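PDB 5Z3E: isomaltose glucohydrolase from Kribbella flavida, which hydrolyses the alpha-1,6-glucosidic linkage of isomaltose from its non-reducing end, releasing beta-D-glucose and D-glucose during intracellular breakdown of a cyclic tetrasaccharide. Local coordinates for residues R75-Y87 with L381-E394. The protein carries 1 engineered substitution. Residues are numbered along the deposited sequence; the frame is centred on the assembly and turned at random.
Sequences RDGSFTAEGISRY and LLWSHGMYLILADE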
ATOM      1  N   ARG A  75       4.148   3.202  -2.389  1.00  7.35           N
ATOM      2  CA  ARG A  75       3.104   2.543  -1.593  1.00  7.78           C
ATOM      3  C   ARG A  75       1.994   3.535  -1.259  1.00  7.35           C
ATOM      4  O   ARG A  75       0.846   3.390  -1.676  1.00  7.95           O
ATOM      5  CB  ARG A  75       3.730   1.922  -0.351  1.00  8.01           C
ATOM      6  CG  ARG A  75       2.748   1.458   0.699  1.00  8.11           C
ATOM      7  CD  ARG A  75       3.435   0.706   1.817  1.00  8.61           C
ATOM      8  NE  ARG A  75       4.374   1.533   2.526  1.00 10.14           N
ATOM      9  CZ  ARG A  75       5.706   1.425   2.475  1.00 13.05           C
ATOM     10  NH1 ARG A  75       6.436   2.326   3.095  1.00 18.23           N
ATOM     11  NH2 ARG A  75       6.270   0.420   1.846  1.00 15.01           N
ATOM     12  N   ASP A  76       2.354   4.586  -0.518  1.00  7.79           N
ATOM     13  CA  ASP A  76       1.354   5.576  -0.138  1.00  7.97           C
ATOM     14  C   ASP A  76       0.689   6.147  -1.378  1.00  7.81           C
ATOM     15  O   ASP A  76      -0.521   6.348  -1.435  1.00  8.35           O
ATOM     16  CB  ASP A  76       1.979   6.739   0.631  1.00  8.75           C
ATOM     17  CG  ASP A  76       2.612   6.354   1.951  1.00  9.15           C
ATOM     18  OD1 ASP A  76       3.415   5.399   1.934  1.00  9.20           O
ATOM     19  OD2 ASP A  76       2.314   7.025   2.971  1.00 10.18           O
ATOM     20  N   GLY A  77       1.508   6.476  -2.381  1.00  7.76           N
ATOM     21  CA  GLY A  77       0.996   7.157  -3.549  1.00  7.84           C
ATOM     22  C   GLY A  77       0.042   6.323  -4.376  1.00  7.42           C
ATOM     23  O   GLY A  77      -0.928   6.847  -4.916  1.00  8.15           O
ATOM     24  N   SER A  78       0.308   5.024  -4.476  1.00  7.41           N
ATOM     25  CA  SER A  78      -0.538   4.149  -5.265  1.00  7.76           C
ATOM     26  C   SER A  78      -1.921   3.955  -4.637  1.00  7.66           C
ATOM     27  O   SER A  78      -2.935   4.000  -5.327  1.00  8.11           O
ATOM     28  CB  SER A  78       0.140   2.800  -5.465  1.00  8.42           C
ATOM     29  OG  SER A  78       1.281   2.911  -6.296  1.00 10.03           O
ATOM     30  N   PHE A  79      -1.969   3.757  -3.313  1.00  7.93           N
ATOM     31  CA  PHE A  79      -3.270   3.685  -2.660  1.00  8.50           C
ATOM     32  C   PHE A  79      -3.991   5.029  -2.710  1.00  8.25           C
ATOM     33  O   PHE A  79      -5.204   5.081  -2.880  1.00  9.34           O
ATOM     34  CB  PHE A  79      -3.147   3.179  -1.224  1.00  8.28           C
ATOM     35  CG  PHE A  79      -2.987   1.696  -1.110  1.00  8.51           C
ATOM     36  CD1 PHE A  79      -4.031   0.834  -1.415  1.00  9.19           C
ATOM     37  CD2 PHE A  79      -1.825   1.145  -0.598  1.00 11.09           C
ATOM     38  CE1 PHE A  79      -3.893  -0.538  -1.266  1.00 10.66           C
ATOM     39  CE2 PHE A  79      -1.717  -0.210  -0.389  1.00 13.85           C
ATOM     40  CZ  PHE A  79      -2.739  -1.056  -0.771  1.00 13.01           C
ATOM     41  N   THR A  80      -3.251   6.126  -2.546  1.00  8.26           N
ATOM     42  CA  THR A  80      -3.822   7.451  -2.684  1.00  8.65           C
ATOM     43  C   THR A  80      -4.440   7.611  -4.060  1.00  8.33           C
ATOM     44  O   THR A  80      -5.582   8.060  -4.209  1.00  9.06           O
ATOM     45  CB  THR A  80      -2.769   8.538  -2.380  1.00  9.06           C
ATOM     46  OG1 THR A  80      -2.305   8.399  -1.031  1.00 10.42           O
ATOM     47  CG2 THR A  80      -3.309   9.925  -2.533  1.00  9.99           C
ATOM     48  N   ALA A  81      -3.679   7.240  -5.094  1.00  8.03           N
ATOM     49  CA  ALA A  81      -4.147   7.344  -6.461  1.00  8.31           C
ATOM     50  C   ALA A  81      -5.383   6.512  -6.721  1.00  7.85           C
ATOM     51  O   ALA A  81      -6.261   6.913  -7.485  1.00  8.28           O
ATOM     52  CB  ALA A  81      -3.032   6.934  -7.429  1.00  8.31           C
ATOM     53  N   GLU A  82      -5.468   5.320  -6.117  1.00  8.07           N
ATOM     54  CA  GLU A  82      -6.645   4.475  -6.275  1.00  8.20           C
ATOM     55  C   GLU A  82      -7.870   5.129  -5.647  1.00  8.25           C
ATOM     56  O   GLU A  82      -8.954   5.095  -6.236  1.00  8.87           O
ATOM     57  CB  GLU A  82      -6.373   3.085  -5.684  1.00  8.11           C
ATOM     58  CG  GLU A  82      -7.577   2.169  -5.632  1.00  8.60           C
ATOM     59  CD  GLU A  82      -8.197   1.748  -6.956  1.00  8.52           C
ATOM     60  OE1 GLU A  82      -7.728   2.150  -8.041  1.00  8.74           O
ATOM     61  OE2 GLU A  82      -9.208   0.990  -6.871  1.00  9.12           O
ATOM     62  N   GLY A  83      -7.726   5.713  -4.466  1.00  8.65           N
ATOM     63  CA  GLY A  83      -8.846   6.448  -3.883  1.00  9.14           C
ATOM     64  C   GLY A  83      -9.307   7.589  -4.751  1.00  9.19           C
ATOM     65  O   GLY A  83     -10.503   7.803  -4.943  1.00  9.87           O
ATOM     66  N   ILE A  84      -8.353   8.339  -5.320  1.00  8.88           N
ATOM     67  CA  ILE A  84      -8.672   9.467  -6.175  1.00  9.55           C
ATOM     68  C   ILE A  84      -9.334   9.009  -7.477  1.00  9.31           C
ATOM     69  O   ILE A  84     -10.268   9.646  -7.977  1.00 10.33           O
ATOM     70  CB  ILE A  84      -7.397  10.299  -6.433  1.00 10.03           C
ATOM     71  CG1 ILE A  84      -6.917  10.987  -5.148  1.00 10.54           C
ATOM     72  CG2 ILE A  84      -7.572  11.291  -7.574  1.00 11.50           C
ATOM     73  CD1 ILE A  84      -7.875  12.051  -4.592  1.00 11.65           C
ATOM     74  N   SER A  85      -8.847   7.907  -8.040  1.00  9.33           N
ATOM     75  CA  SER A  85      -9.419   7.350  -9.253  1.00  9.41           C
ATOM     76  C   SER A  85     -10.858   6.896  -9.031  1.00  9.47           C
ATOM     77  O   SER A  85     -11.746   7.169  -9.846  1.00 10.30           O
ATOM     78  CB  SER A  85      -8.557   6.179  -9.733  1.00  9.29           C
ATOM     79  OG  SER A  85      -9.119   5.585 -10.884  1.00  9.49           O
ATOM     80  N   ARG A  86     -11.117   6.240  -7.902  1.00  9.63           N
ATOM     81  CA  ARG A  86     -12.488   5.864  -7.534  1.00 10.21           C
ATOM     82  C   ARG A  86     -13.373   7.067  -7.345  1.00 10.60           C
ATOM     83  O   ARG A  86     -14.543   7.056  -7.726  1.00 12.02           O
ATOM     84  CB  ARG A  86     -12.468   5.013  -6.267  1.00 10.63           C
ATOM     85  CG  ARG A  86     -11.997   3.589  -6.477  1.00  9.71           C
ATOM     86  CD  ARG A  86     -11.764   2.894  -5.165  1.00 10.08           C
ATOM     87  NE  ARG A  86     -11.496   1.466  -5.253  1.00 10.00           N
ATOM     88  CZ  ARG A  86     -12.301   0.491  -4.854  1.00 11.31           C
ATOM     89  NH1 ARG A  86     -13.519   0.743  -4.423  1.00 14.19           N
ATOM     90  NH2 ARG A  86     -11.869  -0.759  -4.872  1.00 11.96           N
ATOM     91  N   TYR A  87     -12.835   8.130  -6.748  1.00 11.23           N
ATOM     92  CA  TYR A  87     -13.578   9.362  -6.550  1.00 11.89           C
ATOM     93  C   TYR A  87     -13.945   9.993  -7.872  1.00 12.47           C
ATOM     94  O   TYR A  87     -14.943  10.715  -7.947  1.00 14.98           O
ATOM     95  CB  TYR A  87     -12.747  10.336  -5.707  1.00 12.69           C
ATOM     96  CG  TYR A  87     -13.492  11.531  -5.199  1.00 12.77           C
ATOM     97  CD1 TYR A  87     -14.170  11.462  -3.995  1.00 14.82           C
ATOM     98  CD2 TYR A  87     -13.500  12.726  -5.876  1.00 14.14           C
ATOM     99  CE1 TYR A  87     -14.843  12.550  -3.488  1.00 17.51           C
ATOM    100  CE2 TYR A  87     -14.207  13.843  -5.358  1.00 16.32           C
ATOM    101  CZ  TYR A  87     -14.861  13.722  -4.172  1.00 18.05           C
ATOM    102  OH  TYR A  87     -15.567  14.812  -3.633  1.00 23.38           O
ATOM    103  N   LEU A 381      -2.047  12.362   6.843  1.00 12.56           N
ATOM    104  CA  LEU A 381      -1.312  11.380   6.061  1.00 11.84           C
ATOM    105  C   LEU A 381      -2.148  11.130   4.803  1.00 10.80           C
ATOM    106  O   LEU A 381      -3.290  10.705   4.895  1.00 11.44           O
ATOM    107  CB  LEU A 381      -1.152  10.074   6.843  1.00 11.87           C
ATOM    108  CG  LEU A 381      -0.260   9.069   6.118  1.00 11.33           C
ATOM    109  CD1 LEU A 381       1.199   9.457   6.207  1.00 12.80           C
ATOM    110  CD2 LEU A 381      -0.472   7.649   6.625  1.00 11.74           C
ATOM    111  N   LEU A 382      -1.591  11.419   3.622  1.00 10.96           N
ATOM    112  CA  LEU A 382      -2.414  11.286   2.424  1.00 10.11           C
ATOM    113  C   LEU A 382      -2.962   9.876   2.246  1.00  9.72           C
ATOM    114  O   LEU A 382      -4.103   9.697   1.862  1.00  9.89           O
ATOM    115  CB  LEU A 382      -1.705  11.784   1.166  1.00 10.24           C
ATOM    116  CG  LEU A 382      -1.868  13.271   0.847  1.00 11.22           C
ATOM    117  CD1 LEU A 382      -1.185  14.153   1.866  1.00 13.78           C
ATOM    118  CD2 LEU A 382      -1.376  13.580  -0.538  1.00 11.02           C
ATOM    119  N   TRP A 383      -2.146   8.871   2.569  1.00  9.28           N
ATOM    120  CA  TRP A 383      -2.567   7.481   2.464  1.00  9.38           C
ATOM    121  C   TRP A 383      -3.801   7.208   3.341  1.00  9.17           C
ATOM    122  O   TRP A 383      -4.696   6.467   2.956  1.00  9.42           O
ATOM    123  CB  TRP A 383      -1.377   6.584   2.801  1.00  9.15           C
ATOM    124  CG  TRP A 383      -1.558   5.100   2.572  1.00  8.99           C
ATOM    125  CD1 TRP A 383      -2.602   4.461   1.988  1.00  9.72           C
ATOM    126  CD2 TRP A 383      -0.625   4.083   2.973  1.00  8.89           C
ATOM    127  NE1 TRP A 383      -2.384   3.098   2.012  1.00  9.97           N
ATOM    128  CE2 TRP A 383      -1.174   2.840   2.613  1.00  9.54           C
ATOM    129  CE3 TRP A 383       0.609   4.099   3.635  1.00 10.01           C
ATOM    130  CZ2 TRP A 383      -0.556   1.638   2.907  1.00 10.19           C
ATOM    131  CZ3 TRP A 383       1.209   2.886   3.944  1.00 10.84           C
ATOM    132  CH2 TRP A 383       0.618   1.684   3.594  1.00 10.88           C
ATOM    133  N   SER A 384      -3.885   7.834   4.515  1.00  9.74           N
ATOM    134  CA  SER A 384      -5.101   7.692   5.327  1.00  9.80           C
ATOM    135  C   SER A 384      -6.337   8.136   4.551  1.00  9.62           C
ATOM    136  O   SER A 384      -7.364   7.456   4.562  1.00 10.12           O
ATOM    137  CB  SER A 384      -5.008   8.505   6.613  1.00 10.69           C
ATOM    138  OG  SER A 384      -4.069   7.957   7.493  1.00 11.18           O
ATOM    139  N   HIS A 385      -6.237   9.297   3.918  1.00  9.94           N
ATOM    140  CA  HIS A 385      -7.316   9.810   3.105  1.00 10.00           C
ATOM    141  C   HIS A 385      -7.617   8.955   1.886  1.00  9.70           C
ATOM    142  O   HIS A 385      -8.775   8.753   1.527  1.00 10.42           O
ATOM    143  CB  HIS A 385      -7.037  11.267   2.726  1.00 10.95           C
ATOM    144  CG  HIS A 385      -7.153  12.201   3.897  1.00 11.41           C
ATOM    145  ND1 HIS A 385      -8.385  12.633   4.356  1.00 11.94           N
ATOM    146  CD2 HIS A 385      -6.235  12.728   4.740  1.00 12.43           C
ATOM    147  CE1 HIS A 385      -8.203  13.389   5.412  1.00 12.63           C
ATOM    148  NE2 HIS A 385      -6.907  13.475   5.685  1.00 13.53           N
ATOM    149  N   GLY A 386      -6.560   8.453   1.235  1.00  9.29           N
ATOM    150  CA  GLY A 386      -6.786   7.571   0.108  1.00  9.58           C
ATOM    151  C   GLY A 386      -7.539   6.320   0.492  1.00  8.89           C
ATOM    152  O   GLY A 386      -8.452   5.894  -0.217  1.00  9.31           O
ATOM    153  N   MET A 387      -7.147   5.718   1.607  1.00  8.85           N
ATOM    154  CA  MET A 387      -7.815   4.515   2.070  1.00  9.24           C
ATOM    155  C   MET A 387      -9.251   4.780   2.508  1.00  9.47           C
ATOM    156  O   MET A 387     -10.138   3.951   2.297  1.00 10.13           O
ATOM    157  CB  MET A 387      -7.059   3.852   3.218  1.00 10.09           C
ATOM    158  CG  MET A 387      -5.716   3.364   2.920  1.00 11.92           C
ATOM    159  SD  MET A 387      -5.654   2.109   1.555  1.00 10.20           S
ATOM    160  CE  MET A 387      -6.424   0.752   2.326  1.00 17.79           C
ATOM    161  N   TYR A 388      -9.489   5.937   3.128  1.00 10.04           N
ATOM    162  CA  TYR A 388     -10.855   6.326   3.464  1.00 10.69           C
ATOM    163  C   TYR A 388     -11.719   6.374   2.200  1.00 10.33           C
ATOM    164  O   TYR A 388     -12.841   5.836   2.174  1.00 11.06           O
ATOM    165  CB  TYR A 388     -10.869   7.688   4.168  1.00 11.54           C
ATOM    166  CG  TYR A 388     -12.279   8.127   4.460  1.00 12.05           C
ATOM    167  CD1 TYR A 388     -12.946   7.647   5.561  1.00 13.11           C
ATOM    168  CD2 TYR A 388     -12.955   8.972   3.586  1.00 12.98           C
ATOM    169  CE1 TYR A 388     -14.262   8.005   5.792  1.00 15.37           C
ATOM    170  CE2 TYR A 388     -14.257   9.316   3.793  1.00 14.31           C
ATOM    171  CZ  TYR A 388     -14.910   8.872   4.902  1.00 15.40           C
ATOM    172  OH  TYR A 388     -16.236   9.187   5.135  1.00 17.17           O
ATOM    173  N   LEU A 389     -11.193   7.000   1.146  1.00 10.03           N
ATOM    174  CA  LEU A 389     -11.926   7.060  -0.108  1.00 10.18           C
ATOM    175  C   LEU A 389     -12.228   5.684  -0.670  1.00  9.67           C
ATOM    176  O   LEU A 389     -13.332   5.447  -1.180  1.00 10.19           O
ATOM    177  CB  LEU A 389     -11.182   7.909  -1.131  1.00 10.17           C
ATOM    178  CG  LEU A 389     -11.161   9.407  -0.839  1.00 11.17           C
ATOM    179  CD1 LEU A 389     -10.307  10.102  -1.868  1.00 12.27           C
ATOM    180  CD2 LEU A 389     -12.590   9.986  -0.855  1.00 13.32           C
ATOM    181  N   ILE A 390     -11.266   4.766  -0.618  1.00  9.13           N
ATOM    182  CA  ILE A 390     -11.495   3.418  -1.109  1.00  9.11           C
ATOM    183  C   ILE A 390     -12.621   2.748  -0.334  1.00  9.28           C
ATOM    184  O   ILE A 390     -13.528   2.175  -0.923  1.00 10.09           O
ATOM    185  CB  ILE A 390     -10.206   2.576  -1.082  1.00  9.03           C
ATOM    186  CG1 ILE A 390      -9.156   3.153  -2.023  1.00  8.98           C
ATOM    187  CG2 ILE A 390     -10.525   1.130  -1.439  1.00  9.33           C
ATOM    188  CD1 ILE A 390      -7.777   2.532  -1.897  1.00  8.95           C
ATOM    189  N   LEU A 391     -12.549   2.778   0.995  1.00  9.61           N
ATOM    190  CA  LEU A 391     -13.555   2.086   1.784  1.00 10.07           C
ATOM    191  C   LEU A 391     -14.946   2.736   1.601  1.00 10.45           C
ATOM    192  O   LEU A 391     -15.957   2.044   1.465  1.00 11.14           O
ATOM    193  CB  LEU A 391     -13.144   2.051   3.251  1.00 10.20           C
ATOM    194  CG  LEU A 391     -14.145   1.368   4.191  1.00 10.39           C
ATOM    195  CD1 LEU A 391     -14.539  -0.002   3.714  1.00 11.11           C
ATOM    196  CD2 LEU A 391     -13.572   1.336   5.601  1.00 11.86           C
ATOM    197  N   ALA A 392     -14.980   4.054   1.591  1.00 10.52           N
ATOM    198  CA  ALA A 392     -16.242   4.766   1.359  1.00 11.40           C
ATOM    199  C   ALA A 392     -16.833   4.341   0.018  1.00 11.55           C
ATOM    200  O   ALA A 392     -18.025   4.103  -0.092  1.00 12.77           O
ATOM    201  CB  ALA A 392     -16.039   6.251   1.421  1.00 12.62           C
ATOM    202  N   ASP A 393     -15.990   4.252  -1.021  1.00 10.88           N
ATOM    203  CA  ASP A 393     -16.474   3.843  -2.320  1.00 11.06           C
ATOM    204  C   ASP A 393     -16.978   2.397  -2.306  1.00 12.05           C
ATOM    205  O   ASP A 393     -18.010   2.092  -2.912  1.00 13.76           O
ATOM    206  CB  ASP A 393     -15.343   3.987  -3.352  1.00 11.87           C
ATOM    207  CG  ASP A 393     -15.812   3.716  -4.734  1.00 12.63           C
ATOM    208  OD1 ASP A 393     -16.850   4.304  -5.140  1.00 15.91           O
ATOM    209  OD2 ASP A 393     -15.136   2.932  -5.421  1.00 13.93           O
ATOM    210  N   GLU A 394     -16.261   1.512  -1.641  1.00 12.16           N
ATOM    211  CA  GLU A 394     -16.711   0.115  -1.529  1.00 14.72           C
ATOM    212  C   GLU A 394     -18.105   0.032  -0.903  1.00 16.40           C
ATOM    213  O   GLU A 394     -18.869  -0.886  -1.220  1.00 20.80           O
ATOM    214  CB  GLU A 394     -15.721  -0.660  -0.687  1.00 15.10           C
ATOM    215  CG  GLU A 394     -14.524  -1.041  -1.377  1.00 19.19           C
ATOM    216  CD  GLU A 394     -14.784  -2.128  -2.450  1.00 21.17           C
ATOM    217  OE1 GLU A 394     -15.090  -3.274  -2.128  1.00 25.57           O
ATOM    218  OE2 GLU A 394     -14.623  -1.759  -3.581  1.00 19.88           O
TER
HETATM  219  O   HOH W   1       0.652   9.143   2.709  1.00 11.14           O
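With CG swung anti to the backbone N (chi1 -172°), Trp383 lays its indole against helix 75-87, while Phe79, CG anti to its carbonyl carbon (chi1 -79°), brings its ring alongside. The pair belongs to neighbouring helices of the glycoside hydrolase family 15 catalytic domain, an (alpha/alpha)6 barrel. They run in the same general direction, axes crossing at 40°, and come closest where Gly386 lies against Thr80, CA to CA 4.1 Å. Gly83 and Gly386 permit this: a CB on either would run into the opposite helix. Trp383 is a knob in the hole formed by Arg75, Asp76, Phe79 and Thr80. Its rings are nearly parallel to that of Phe79 but slid apart, so they barely overlap, and Phe79 CD2 stands 3.3 Å from Trp383 NE1. Arg75 CG sits over the six-membered ring in a CH-pi contact, while its guanidinium reaches on to Asp151. A water donates to Asp76 OD2 and accepts from Trp383 N at 2.8 Å. Asp76 OD1 and Arg75 NH1 hold a glycerol, probably from crystallisation; Arg75 lies about 5 Å, side chain to side chain, from Glu198, the probable proton donor. Met387 SD approaches the Phe79 ring obliquely, a Met-aromatic contact. Further along, Ile390 fills the second hole, among Phe79, Glu82, Gly83 and Arg86, with CG2 over the face of the Arg86 guanidinium. This extended arginine joins a salt-bridge network: NE goes to Glu82 OE2 (2.8 Å), which also pairs with Arg166, and NH1 to Asp393 OD2 (2.9 Å). A leucine here would probably leave Asp393 and Glu394 without their shared counter-charge. Glu394 OE2 takes both NH1, through its anti lone pair at 2.9 Å, and NH2, from above the carboxylate plane at 3.2 Å.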